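Local coordinates for periplasmic protein-probably involved in high-affinity Fe2+ transport (PDB 5I0Y) that probably takes part in high-affinity iron uptake as a periplasmic protein with a copper site that is required for iron transport, at residues K111-I116 and P140-Y145; P11-E16 and H50-N55; V107-V112 and E146-G151. The protein carries 1 engineered substitution. All blocks are in the same frame, centred on the assembly; numbering follows the deposited sequence.

Interaction 1. Residues K111-I116 and P140-Y145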
# COMPACT_ATOMS: atom_id res chain seq x y z
N LYS B 111 10.98 -15.44 20.21
CA LYS B 111 11.68 -14.89 19.06
C LYS B 111 10.65 -14.79 17.95
O LYS B 111 9.79 -15.67 17.83
CB LYS B 111 12.81 -15.83 18.61
CG LYS B 111 13.28 -15.56 17.19
CD LYS B 111 14.45 -16.43 16.77
CE LYS B 111 15.30 -15.69 15.75
NZ LYS B 111 15.99 -16.56 14.76
N VAL B 112 10.69 -13.71 17.17
CA VAL B 112 9.94 -13.68 15.92
C VAL B 112 10.83 -13.14 14.81
O VAL B 112 11.58 -12.17 15.01
CB VAL B 112 8.57 -12.94 16.03
CG1 VAL B 112 8.72 -11.43 16.22
CG2 VAL B 112 7.69 -13.26 14.83
N THR B 113 10.76 -13.81 13.67
CA THR B 113 11.47 -13.38 12.48
C THR B 113 10.45 -13.05 11.39
O THR B 113 9.54 -13.83 11.12
CB THR B 113 12.48 -14.44 12.01
OG1 THR B 113 13.43 -14.65 13.06
CG2 THR B 113 13.25 -13.99 10.74
N TYR B 114 10.61 -11.87 10.80
CA TYR B 114 9.82 -11.48 9.64
C TYR B 114 10.65 -11.69 8.39
O TYR B 114 11.79 -11.25 8.33
CB TYR B 114 9.36 -10.02 9.74
CG TYR B 114 8.38 -9.72 10.86
CD1 TYR B 114 7.66 -10.74 11.52
CD2 TYR B 114 8.13 -8.40 11.24
CE1 TYR B 114 6.78 -10.44 12.53
CE2 TYR B 114 7.23 -8.09 12.24
CZ TYR B 114 6.56 -9.11 12.89
OH TYR B 114 5.63 -8.85 13.88
N HIS B 115 10.06 -12.35 7.40
CA HIS B 115 10.69 -12.63 6.09
C HIS B 115 10.09 -11.69 5.09
O HIS B 115 8.90 -11.81 4.78
CB HIS B 115 10.45 -14.08 5.68
CG HIS B 115 10.69 -15.08 6.79
ND1 HIS B 115 11.93 -15.34 7.26
CD2 HIS B 115 9.81 -15.88 7.51
CE1 HIS B 115 11.84 -16.27 8.23
NE2 HIS B 115 10.55 -16.60 8.39
N ILE B 116 10.89 -10.74 4.60
CA ILE B 116 10.36 -9.61 3.81
C ILE B 116 10.83 -9.64 2.36
O ILE B 116 12.02 -9.81 2.08
CB ILE B 116 10.77 -8.29 4.49
CG1 ILE B 116 10.27 -8.31 5.93
CG2 ILE B 116 10.14 -7.09 3.77
CD1 ILE B 116 10.71 -7.14 6.75
N PRO B 140 15.34 -9.81 -0.85
CA PRO B 140 14.59 -10.29 0.31
C PRO B 140 15.50 -10.47 1.53
O PRO B 140 16.68 -10.83 1.40
CB PRO B 140 14.01 -11.64 -0.17
CG PRO B 140 13.92 -11.50 -1.66
CD PRO B 140 15.09 -10.64 -2.05
N PHE B 141 14.97 -10.20 2.71
CA PHE B 141 15.76 -10.26 3.93
C PHE B 141 14.88 -10.58 5.12
O PHE B 141 13.63 -10.39 5.08
CB PHE B 141 16.54 -8.96 4.16
CG PHE B 141 15.66 -7.77 4.51
CD1 PHE B 141 15.54 -7.35 5.83
CD2 PHE B 141 14.98 -7.05 3.52
CE1 PHE B 141 14.74 -6.27 6.17
CE2 PHE B 141 14.18 -5.96 3.86
CZ PHE B 141 14.06 -5.57 5.18
N ASP B 142 15.54 -11.01 6.19
CA ASP B 142 14.91 -11.25 7.47
C ASP B 142 15.23 -10.15 8.47
O ASP B 142 16.30 -9.55 8.45
CB ASP B 142 15.42 -12.56 8.09
CG ASP B 142 14.82 -13.81 7.47
OD1 ASP B 142 13.94 -13.72 6.57
OD2 ASP B 142 15.22 -14.90 7.90
N VAL B 143 14.29 -9.94 9.38
CA VAL B 143 14.54 -9.15 10.57
C VAL B 143 13.98 -9.89 11.78
O VAL B 143 12.90 -10.49 11.70
CB VAL B 143 13.95 -7.74 10.44
CG1 VAL B 143 12.49 -7.79 10.02
CG2 VAL B 143 14.13 -7.00 11.73
N SER B 144 14.74 -9.91 12.87
CA SER B 144 14.33 -10.64 14.08
C SER B 144 14.15 -9.78 15.31
O SER B 144 14.77 -8.71 15.45
CB SER B 144 15.33 -11.74 14.40
OG SER B 144 15.32 -12.72 13.37
N TYR B 145 13.30 -10.28 16.21
CA TYR B 145 12.89 -9.56 17.42
C TYR B 145 12.80 -10.54 18.56
O TYR B 145 12.40 -11.68 18.34
CB TYR B 145 11.49 -8.92 17.21
CG TYR B 145 11.44 -8.02 16.01
CD1 TYR B 145 11.85 -6.70 16.11
CD2 TYR B 145 11.03 -8.50 14.78
CE1 TYR B 145 11.84 -5.86 15.00
CE2 TYR B 145 11.00 -7.67 13.67
CZ TYR B 145 11.42 -6.36 13.78
OH TYR B 145 11.39 -5.53 12.69
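The imidazole of His-115 meets Asp-142 at its edge: ND1 gives its hydrogen to OD1 over 2.7 Å (161°), nearly in the ring plane. On the carboxylate the same bond arrives from above, with ring and carboxylate planes 57° apart. One face of the imidazole has the backbone O of Thr-113 near its rim, while NE2 is hydrogen-bonded to Thr-73, so both ring nitrogens are fixed. On the face that carries Val-112, Tyr-114 and Ile-116, a chi1 of 69° sets the Phe-141 ring between its own N and carbonyl carbon, alongside Ile-116, whose CB lies over one face of the phenyl ring and whose CD1 is 4.0 Å from Phe-141 CZ. Strands 108-117 and 141-149 form an antiparallel edge ladder of the beta sandwich, in which Val-112/Tyr-145, Tyr-114/Val-143 and Ile-116/Phe-141 are the hydrogen-bonded pairs and turn their side chains inward. Here the rings of Tyr-114 and Tyr-145 meet obliquely, CD2 of the former 3.8 Å from CE2 of the latter. Their hydroxyls bond to the backbone O of engineered Gln-46 and of Leu-19, respectively. On the polar face Thr-113 OG1 and Ser-144 OG share a 2.7 Å hydrogen bond.

Interaction 2. Residues P11-E16 and H50-N55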
# COMPACT_ATOMS: atom_id res chain seq x y z
N PRO B 11 12.90 -2.06 17.54
CA PRO B 11 12.86 -1.77 16.10
C PRO B 11 14.26 -1.71 15.53
O PRO B 11 15.23 -1.43 16.27
CB PRO B 11 12.22 -0.39 16.03
CG PRO B 11 12.50 0.23 17.35
CD PRO B 11 12.55 -0.88 18.35
N VAL B 12 14.37 -2.02 14.25
CA VAL B 12 15.66 -2.01 13.58
C VAL B 12 15.58 -1.24 12.28
O VAL B 12 14.49 -1.06 11.71
CB VAL B 12 16.20 -3.43 13.30
CG1 VAL B 12 16.58 -4.16 14.60
CG2 VAL B 12 15.22 -4.25 12.50
N THR B 13 16.72 -0.77 11.80
CA THR B 13 16.77 -0.09 10.52
C THR B 13 17.52 -0.96 9.55
O THR B 13 18.57 -1.52 9.87
CB THR B 13 17.37 1.33 10.62
OG1 THR B 13 17.18 2.01 9.37
CG2 THR B 13 18.86 1.31 10.95
N MET B 14 16.95 -1.11 8.35
CA MET B 14 17.51 -1.93 7.30
C MET B 14 16.96 -1.44 5.98
O MET B 14 15.76 -1.16 5.88
CB MET B 14 17.13 -3.40 7.50
CG MET B 14 17.65 -4.34 6.44
SD MET B 14 19.44 -4.37 6.46
CE MET B 14 19.79 -5.02 4.83
N ASN B 15 17.82 -1.31 4.97
CA ASN B 15 17.39 -0.91 3.64
C ASN B 15 16.61 0.40 3.65
O ASN B 15 15.64 0.58 2.90
CB ASN B 15 16.59 -2.03 2.96
CG ASN B 15 17.45 -3.22 2.61
OD1 ASN B 15 17.06 -4.37 2.80
ND2 ASN B 15 18.63 -2.94 2.10
N GLU B 16 17.04 1.32 4.49
CA GLU B 16 16.45 2.66 4.55
C GLU B 16 14.98 2.63 4.97
O GLU B 16 14.16 3.47 4.56
CB GLU B 16 16.65 3.38 3.21
CG GLU B 16 18.10 3.77 2.94
CD GLU B 16 18.92 2.84 2.06
OE1 GLU B 16 20.08 3.24 1.79
OE2 GLU B 16 18.49 1.75 1.62
N HIS B 50 8.28 1.65 7.82
CA HIS B 50 8.25 2.99 7.20
C HIS B 50 9.61 3.40 6.73
O HIS B 50 10.61 2.96 7.29
CB HIS B 50 7.72 4.01 8.20
CG HIS B 50 6.34 3.68 8.67
ND1 HIS B 50 6.11 2.77 9.65
CD2 HIS B 50 5.11 4.13 8.25
CE1 HIS B 50 4.78 2.65 9.83
NE2 HIS B 50 4.17 3.46 8.96
N ALA B 51 9.67 4.22 5.68
CA ALA B 51 10.95 4.73 5.22
C ALA B 51 11.61 5.56 6.30
O ALA B 51 10.93 6.21 7.10
CB ALA B 51 10.76 5.60 3.99
N VAL B 52 12.94 5.55 6.30
CA VAL B 52 13.71 6.56 7.03
C VAL B 52 14.34 7.52 6.02
O VAL B 52 14.31 7.26 4.81
CB VAL B 52 14.75 5.95 8.00
CG1 VAL B 52 14.04 5.21 9.14
CG2 VAL B 52 15.75 5.06 7.28
N GLU B 53 14.87 8.63 6.52
CA GLU B 53 15.57 9.61 5.68
C GLU B 53 16.69 8.94 4.88
O GLU B 53 17.42 8.09 5.39
CB GLU B 53 16.13 10.75 6.55
CG GLU B 53 16.83 11.87 5.79
CD GLU B 53 15.87 12.90 5.21
OE1 GLU B 53 14.69 12.92 5.62
OE2 GLU B 53 16.30 13.69 4.33
N GLY B 54 16.81 9.32 3.61
CA GLY B 54 17.79 8.74 2.69
C GLY B 54 17.32 7.56 1.87
O GLY B 54 18.11 6.94 1.16
N ASN B 55 16.03 7.22 1.98
CA ASN B 55 15.50 6.10 1.21
C ASN B 55 15.71 6.35 -0.28
O ASN B 55 15.44 7.45 -0.78
CB ASN B 55 14.01 5.91 1.56
CG ASN B 55 13.43 4.67 0.92
OD1 ASN B 55 13.10 4.68 -0.27
ND2 ASN B 55 13.26 3.60 1.71
O HOH W 1 13.69 0.80 0.79
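Asn-55 carries its CG trans to N (chi1 -174°), which brings the side-chain amide to the backbone carbonyl of Glu-16, and Val-52 has its CG2 branch set between N and the carbonyl carbon, where it rests on that same peptide group. The carbonyl itself is presented by a sharp change of course: Asn-15 and Glu-16 both adopt left-handed backbone angles, making the two-residue connection between strands 6-14 and 17-24. Glu-16 O then accepts two hydrogen bonds. Asn-55 ND2 reaches it at 3.0 Å, almost straight at 173°, the acceptor lying in the plane of the donating amide. Val-52 N comes to Glu-16 O at 3.0 Å as well. Neither donor lies in the carbonyl plane; they stand on opposite faces of it, so the oxygen is held from two sides. Ala-51 CA adds a weaker CA-H...O contact to the same atom.

Val-52 CG2 sits 3.4 Å from Glu-16 C. On the other flank Glu-16 CG lies 3.6 Å from Gly-54 O. Gly-54 is part of the type II turn from Val-52 to Asn-55 that follows strand 43-51. One water takes a hydrogen from Asn-55 ND2 and donates to Asn-15 O at 2.9 Å, while Asn-55 OD1 is turned to the backbone N of Asn-57. Both hydrogen bonds made directly between 11-16 and 50-55 thus converge on one main-chain oxygen, and the Asn-55 amide and Val-52 N together tie the hairpin bend to the neighbouring turn, through neutral N-H donors and a main-chain carbonyl.

Interaction 3. Residues V107-V112 and E146-G151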
# COMPACT_ATOMS: atom_id res chain seq x y z
N VAL B 107 2.45 -17.87 27.73
CA VAL B 107 3.29 -16.82 28.28
C VAL B 107 4.74 -17.30 28.26
O VAL B 107 5.01 -18.48 28.49
CB VAL B 107 2.85 -16.38 29.70
CG1 VAL B 107 1.46 -15.77 29.66
CG2 VAL B 107 2.88 -17.54 30.68
N GLY B 108 5.67 -16.40 27.93
CA GLY B 108 7.09 -16.76 27.85
C GLY B 108 7.96 -15.85 27.01
O GLY B 108 7.51 -14.80 26.53
N ASN B 109 9.21 -16.26 26.85
CA ASN B 109 10.19 -15.57 26.02
C ASN B 109 10.04 -16.03 24.58
O ASN B 109 10.04 -17.23 24.30
CB ASN B 109 11.59 -15.89 26.52
CG ASN B 109 11.80 -15.44 27.95
OD1 ASN B 109 11.81 -14.25 28.23
ND2 ASN B 109 11.95 -16.40 28.86
N TYR B 110 9.88 -15.07 23.67
CA TYR B 110 9.71 -15.37 22.25
C TYR B 110 10.77 -14.76 21.33
O TYR B 110 11.36 -13.73 21.64
CB TYR B 110 8.36 -14.82 21.80
CG TYR B 110 7.19 -15.69 22.15
CD1 TYR B 110 6.64 -16.56 21.22
CD2 TYR B 110 6.60 -15.60 23.41
CE1 TYR B 110 5.55 -17.34 21.53
CE2 TYR B 110 5.52 -16.40 23.74
CZ TYR B 110 5.00 -17.25 22.80
OH TYR B 110 3.90 -18.04 23.11
N LYS B 111 10.98 -15.44 20.21
CA LYS B 111 11.68 -14.89 19.06
C LYS B 111 10.65 -14.79 17.95
O LYS B 111 9.79 -15.67 17.83
CB LYS B 111 12.81 -15.83 18.61
CG LYS B 111 13.28 -15.56 17.19
CD LYS B 111 14.45 -16.43 16.77
CE LYS B 111 15.30 -15.69 15.75
NZ LYS B 111 15.99 -16.56 14.76
N VAL B 112 10.69 -13.71 17.17
CA VAL B 112 9.94 -13.68 15.92
C VAL B 112 10.83 -13.14 14.81
O VAL B 112 11.58 -12.17 15.01
CB VAL B 112 8.57 -12.94 16.03
CG1 VAL B 112 8.72 -11.43 16.22
CG2 VAL B 112 7.69 -13.26 14.83
N GLU B 146 13.16 -10.10 19.75
CA GLU B 146 13.02 -10.90 20.97
C GLU B 146 12.17 -10.13 21.96
O GLU B 146 12.35 -8.94 22.16
CB GLU B 146 14.38 -11.23 21.58
CG GLU B 146 15.22 -12.18 20.73
CD GLU B 146 16.52 -12.60 21.39
OE1 GLU B 146 16.85 -12.11 22.49
OE2 GLU B 146 17.23 -13.44 20.79
N PHE B 147 11.20 -10.82 22.55
CA PHE B 147 10.28 -10.16 23.45
C PHE B 147 9.72 -11.13 24.47
O PHE B 147 9.67 -12.33 24.22
CB PHE B 147 9.14 -9.44 22.67
CG PHE B 147 8.25 -10.36 21.86
CD1 PHE B 147 6.94 -10.60 22.28
CD2 PHE B 147 8.69 -10.93 20.67
CE1 PHE B 147 6.11 -11.43 21.54
CE2 PHE B 147 7.85 -11.75 19.93
CZ PHE B 147 6.56 -12.00 20.36
N LYS B 148 9.29 -10.58 25.60
CA LYS B 148 8.58 -11.35 26.61
C LYS B 148 7.08 -11.14 26.43
O LYS B 148 6.58 -10.02 26.45
CB LYS B 148 9.04 -10.95 28.01
CG LYS B 148 8.62 -11.95 29.07
CD LYS B 148 8.78 -11.37 30.47
CE LYS B 148 8.14 -12.28 31.51
NZ LYS B 148 7.65 -11.54 32.70
N TYR B 149 6.37 -12.24 26.21
CA TYR B 149 4.92 -12.21 26.08
C TYR B 149 4.27 -12.69 27.37
O TYR B 149 4.52 -13.81 27.81
CB TYR B 149 4.47 -13.07 24.89
CG TYR B 149 2.97 -13.19 24.79
CD1 TYR B 149 2.20 -12.09 24.43
CD2 TYR B 149 2.33 -14.40 25.06
CE1 TYR B 149 0.82 -12.19 24.34
CE2 TYR B 149 0.96 -14.50 24.97
CZ TYR B 149 0.21 -13.40 24.61
OH TYR B 149 -1.15 -13.53 24.54
N VAL B 150 3.43 -11.85 27.96
CA VAL B 150 2.75 -12.18 29.22
C VAL B 150 1.23 -12.22 29.05
O VAL B 150 0.50 -12.65 29.95
CB VAL B 150 3.16 -11.23 30.38
CG1 VAL B 150 4.60 -11.49 30.79
CG2 VAL B 150 2.94 -9.77 30.02
N GLY B 151 0.78 -11.82 27.87
CA GLY B 151 -0.63 -11.66 27.61
C GLY B 151 -1.00 -10.19 27.58
O GLY B 151 -0.13 -9.31 27.69
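Gly-108 N donates to the backbone oxygen of Tyr-149 over 2.8 Å, and Val-107 CA adds a weaker CA-H...O contact to the same oxygen at 3.3 Å. Tyr-149 N donates in return to Gly-108 O, and two further links join Tyr-110 to Phe-147, giving two successive hydrogen-bonded pairs. Beyond the Gly-108/Tyr-149 pair, Val-107 turns its CG1 branch to within 3.3 Å of Val-150 O, where the ladder ends.

Tyr-110, Phe-147 and Tyr-149 form an aromatic cluster on one face of the sheet. Chi1 of 63° places the phenyl ring of Phe-147 between its own backbone N and carbonyl carbon and leans it across toward Tyr-110. There Tyr-110 CB stands over one face in a CH-pi contact, 3.8 Å from the ring centroid. The two rings themselves are nearly parallel, 20° apart, yet slid so far that they hardly overlap. Val-112 CG1 closes on Phe-147 CE2 at 3.8 Å. Tyr-149 comes from the other flank, running beside Tyr-110 in the same direction, with CB 3.6 Å from Tyr-110 CD2 and its ring plane almost perpendicular. The backbone N of Gly-151 lies over the centre of the Tyr-149 ring, where the chain turns off after the strand.

Tyr-110 OH is hydrogen-bonded to Gly-106 O and Met-105 N, so its far end is anchored to the preceding loop, and Leu-74 of strand 69-76 packs against both Tyr-110 and Phe-147. Asn-109, Lys-111, Glu-146 and Lys-148 turn to the opposite, exposed face. This division, with aromatic residues inside and polar or charged ones outside along antiparallel neighbours, is that of an outer strand pair in a beta sandwich.

In the fold
Interactions 1 and 3 are consecutive lengths of one ladder between strands 108-117 and 141-149, sharing Lys-111 and Val-112, with centres about 15 Å apart. Interaction 2 joins the bend after strand 6-14 to the end of strand 43-51; its centre also lies about 15 Å from that of interaction 1, and the two touch through Phe-141 CE1, 3.5 Å from Met-14 CG. Interactions 2 and 3 do not touch, their nearest atoms being about 8 Å apart. Copper is bound by His-44, Met-90 and His-97. His-44 shares strand 43-51 with interaction 2, and the side chain of Tyr-114 in interaction 1 lies about 11 Å from a copper ion.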